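Side-chain contacts in dermonecrotic toxin (Pasteurella multocida, PDB 2EBF), which acts as a potent mitogen and induces bone resorption, is associated with severe atrophic rhinitis in pigs, and is represented here by its C-terminal region: residues A310-N313 / F314-L318; L179-T182 / V183-A186. All blocks are in the same frame, centred on the assembly; numbering follows the deposited sequence.

Interaction 1: residues A310-N313 / F314-L318; sequences ATRN and FFNTL. With GLC (alpha-D-glucopyranose), chain B.
Arg312 sends its guanidinium forward over the first turn of the helix, between the amide of Asn316 and a bound glucose. The chain leaves with CG anti to the backbone N (chi1 174°) and then bends at chi2 and chi3, which brings CD to 3.3 Å from Asn316 OD1. That same oxygen accepts a weak hydrogen bond from Arg312 NH1, also 3.3 Å long. It meets the edge of the guanidinium, and the amide plane stands almost perpendicular to it (85°). On the sugar side, Arg312 NE comes to 3.0 Å from O6 of the glucose. The charge has its stronger partner in Glu100, which forms a salt bridge with NH2. Phe188 adds a cation-pi contact and also meets the Phe315 ring edge-to-face. Arg312, Phe188 and Arg189 belong to the same glycan pocket, and the arginine reaches it from the start of helix 312-333. Thr311 is the N-cap. Its carbonyl oxygen takes the first i to i+4 bond from Phe315 N, at 2.9 Å and nearly straight (169°), and Arg312 O does the same for Asn316 N. The N-cap side chain itself is turned unusually: CG2, not the hydroxyl, faces Phe314 N, and their 3.0 Å approach is so tight that this rotamer is doubtful. Ahead of the cap, Ala310 CB touches the Phe314 ring at its edge, 4.0 Å from CD2, and lies 4.1 Å from Phe315 CB. The Phe314 ring also meets Tyr205 edge-to-face.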
# COMPACT_ATOMS: atom_id res chain seq x y z
N ALA A 310 -17.70 -6.62 -13.59
CA ALA A 310 -16.32 -7.11 -13.64
C ALA A 310 -16.28 -8.63 -13.73
O ALA A 310 -17.13 -9.31 -13.15
CB ALA A 310 -15.52 -6.60 -12.43
N THR A 311 -15.31 -9.16 -14.47
CA THR A 311 -14.99 -10.57 -14.33
C THR A 311 -14.43 -10.75 -12.93
O THR A 311 -13.83 -9.81 -12.39
CB THR A 311 -13.92 -11.02 -15.34
OG1 THR A 311 -13.70 -12.43 -15.20
CG2 THR A 311 -12.63 -10.31 -15.12
N ARG A 312 -14.61 -11.92 -12.34
CA ARG A 312 -14.08 -12.15 -10.99
C ARG A 312 -12.58 -11.95 -10.96
O ARG A 312 -12.02 -11.47 -9.97
CB ARG A 312 -14.45 -13.54 -10.45
CG ARG A 312 -13.80 -13.87 -9.10
CD ARG A 312 -14.00 -12.76 -8.06
NE ARG A 312 -15.17 -13.02 -7.25
CZ ARG A 312 -15.17 -13.24 -5.93
NH1 ARG A 312 -14.06 -13.17 -5.20
NH2 ARG A 312 -16.32 -13.50 -5.35
N ASN A 313 -11.92 -12.29 -12.06
CA ASN A 313 -10.48 -12.15 -12.18
C ASN A 313 -10.01 -10.70 -12.13
O ASN A 313 -9.04 -10.38 -11.44
CB ASN A 313 -10.01 -12.80 -13.47
CG ASN A 313 -9.02 -13.89 -13.23
OD1 ASN A 313 -7.81 -13.70 -13.41
ND2 ASN A 313 -9.51 -15.05 -12.77
N PHE A 314 -10.69 -9.83 -12.88
CA PHE A 314 -10.38 -8.41 -12.91
C PHE A 314 -10.72 -7.80 -11.55
O PHE A 314 -9.96 -6.98 -11.02
CB PHE A 314 -11.17 -7.71 -14.02
CG PHE A 314 -10.96 -6.22 -14.07
CD1 PHE A 314 -9.76 -5.68 -14.49
CD2 PHE A 314 -11.98 -5.35 -13.70
CE1 PHE A 314 -9.57 -4.29 -14.55
CE2 PHE A 314 -11.80 -3.97 -13.74
CZ PHE A 314 -10.59 -3.44 -14.17
N PHE A 315 -11.86 -8.20 -11.00
CA PHE A 315 -12.29 -7.78 -9.67
C PHE A 315 -11.20 -8.07 -8.62
O PHE A 315 -10.75 -7.16 -7.93
CB PHE A 315 -13.62 -8.45 -9.31
CG PHE A 315 -14.22 -7.97 -8.02
CD1 PHE A 315 -15.11 -6.90 -8.00
CD2 PHE A 315 -13.91 -8.61 -6.82
CE1 PHE A 315 -15.69 -6.46 -6.79
CE2 PHE A 315 -14.48 -8.16 -5.59
CZ PHE A 315 -15.36 -7.10 -5.60
N ASN A 316 -10.76 -9.32 -8.53
CA ASN A 316 -9.71 -9.71 -7.58
C ASN A 316 -8.40 -8.94 -7.76
O ASN A 316 -7.78 -8.52 -6.78
CB ASN A 316 -9.44 -11.22 -7.68
CG ASN A 316 -10.56 -12.05 -7.10
OD1 ASN A 316 -11.45 -11.52 -6.44
ND2 ASN A 316 -10.51 -13.36 -7.34
N THR A 317 -7.99 -8.76 -9.01
CA THR A 317 -6.77 -8.02 -9.32
C THR A 317 -6.86 -6.57 -8.86
O THR A 317 -5.90 -6.02 -8.32
CB THR A 317 -6.49 -8.08 -10.81
OG1 THR A 317 -6.21 -9.44 -11.17
CG2 THR A 317 -5.31 -7.17 -11.19
N LEU A 318 -8.02 -5.96 -9.09
CA LEU A 318 -8.28 -4.59 -8.70
C LEU A 318 -8.22 -4.45 -7.18
O LEU A 318 -7.63 -3.51 -6.67
CB LEU A 318 -9.66 -4.19 -9.22
CG LEU A 318 -9.96 -2.76 -9.66
CD1 LEU A 318 -8.90 -2.20 -10.62
CD2 LEU A 318 -11.34 -2.76 -10.32
C1 GLC B . -21.21 -14.49 -9.11
C2 GLC B . -21.18 -15.58 -10.18
C3 GLC B . -20.89 -16.95 -9.54
C4 GLC B . -19.62 -16.90 -8.70
C5 GLC B . -19.63 -15.73 -7.70
C6 GLC B . -18.28 -15.54 -7.00
O1 GLC B . -22.34 -14.70 -8.26
O2 GLC B . -22.41 -15.63 -10.92
O3 GLC B . -20.75 -17.93 -10.57
O4 GLC B . -19.43 -18.15 -8.03
O5 GLC B . -20.00 -14.49 -8.34
O6 GLC B . -17.26 -15.09 -7.91

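Interaction 2: residues L179-T182 / V183-A186; sequences LQDT and VISA
After helix 171-180 ends, the chain bends at Asp181 and coils through a tight turn, in which Ser185 N bonds to Asp181 O (3.1 Å) and a type I beta turn runs from Val183 to Ala186. The Asp181 carboxylate bridges the bend. With CG anti to its own backbone N (chi1 -176°), the side chain folds forward over the next residues, and OD1 accepts from two successive amides. Ile184 N reaches it at 2.8 Å on the anti side, close to the carboxylate plane and almost straight (169°). Val183 N, also 2.8 Å from Asp181 OD1, comes instead from above that plane and is more bent. OD2 of the same group makes a salt bridge to Arg322, so both oxygens are engaged and the carboxylate is probably held firmly in its ionised form. Ile184 crosses Asp181 at about a right angle, laying CG1 3.4 Å from Asp181 OD1 and CD1 3.9 Å from Asp181 CB.

The carbonyl oxygen of Asp181 is gripped twice as well. Ser185 places its hydroxyl between its own N and carbonyl carbon, and from there OG donates to Asp181 O over a short 2.6 Å. Hydroxyl and amide of this one serine approach from opposite faces of the carbonyl plane. Further round the coil, Ala186 CB rests 3.4 Å from Thr182 O. An aspartate whose side chain binds the amides two and three residues ahead, while its carbonyl takes the amide four ahead, defines an Asx motif; here it follows a helix and turns the chain into the loop leading toward strand 205-207.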
# COMPACT_ATOMS: atom_id res chain seq x y z
N LEU A 179 -13.12 -0.61 3.49
CA LEU A 179 -14.54 -0.51 3.84
C LEU A 179 -15.31 0.53 3.04
O LEU A 179 -16.52 0.38 2.80
CB LEU A 179 -14.70 -0.21 5.34
CG LEU A 179 -14.34 -1.31 6.35
CD1 LEU A 179 -14.50 -0.77 7.77
CD2 LEU A 179 -15.20 -2.55 6.15
N GLN A 180 -14.63 1.59 2.63
CA GLN A 180 -15.25 2.65 1.84
C GLN A 180 -15.11 2.44 0.34
O GLN A 180 -15.87 3.00 -0.44
CB GLN A 180 -14.73 4.04 2.27
CG GLN A 180 -13.23 4.29 2.00
CD GLN A 180 -12.93 4.64 0.55
OE1 GLN A 180 -13.61 5.49 -0.05
NE2 GLN A 180 -11.91 4.00 -0.02
N ASP A 181 -14.12 1.65 -0.08
CA ASP A 181 -13.85 1.46 -1.50
C ASP A 181 -15.01 0.80 -2.25
O ASP A 181 -15.51 -0.25 -1.84
CB ASP A 181 -12.54 0.69 -1.68
CG ASP A 181 -12.15 0.56 -3.13
OD1 ASP A 181 -12.65 -0.38 -3.78
OD2 ASP A 181 -11.33 1.37 -3.61
N THR A 182 -15.46 1.42 -3.35
CA THR A 182 -16.65 0.93 -4.07
C THR A 182 -16.48 -0.44 -4.73
O THR A 182 -17.47 -1.06 -5.14
CB THR A 182 -17.17 1.95 -5.12
OG1 THR A 182 -16.22 2.10 -6.17
CG2 THR A 182 -17.46 3.30 -4.47
N VAL A 183 -15.24 -0.91 -4.83
CA VAL A 183 -14.97 -2.24 -5.37
C VAL A 183 -14.76 -3.23 -4.22
O VAL A 183 -15.51 -4.19 -4.10
CB VAL A 183 -13.77 -2.23 -6.34
CG1 VAL A 183 -13.37 -3.65 -6.74
CG2 VAL A 183 -14.09 -1.38 -7.57
N ILE A 184 -13.78 -2.96 -3.37
CA ILE A 184 -13.39 -3.89 -2.31
C ILE A 184 -14.56 -4.23 -1.39
O ILE A 184 -14.73 -5.38 -0.98
CB ILE A 184 -12.20 -3.36 -1.46
CG1 ILE A 184 -11.00 -2.97 -2.34
CG2 ILE A 184 -11.78 -4.39 -0.40
CD1 ILE A 184 -9.92 -2.17 -1.61
N SER A 185 -15.38 -3.22 -1.06
CA SER A 185 -16.44 -3.42 -0.08
C SER A 185 -17.75 -3.95 -0.68
O SER A 185 -18.72 -4.15 0.05
CB SER A 185 -16.73 -2.12 0.68
OG SER A 185 -17.35 -1.17 -0.17
N ALA A 186 -17.78 -4.15 -1.99
CA ALA A 186 -19.02 -4.54 -2.67
C ALA A 186 -19.15 -6.06 -2.78
O ALA A 186 -18.24 -6.72 -3.29
CB ALA A 186 -19.08 -3.89 -4.06

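Overall arrangement
Interaction 2 comes first along the chain, at the end of helix 171-180, and interaction 1 follows over a hundred residues later at the start of helix 312-333. Their centres are nonetheless about 13 Å apart, and they touch: Phe315 CZ lies 3.3 Å from Val183 O, and Leu318 CD2 packs on Val183 CG2 at 4.1 Å. The turn at 179-186 thus lies against helix 312-333. Both belong to the C2 family region. The chain leaving the turn goes on to supply Phe188 and Arg189 to the glycan pocket, to which helix 312-333 contributes Arg312.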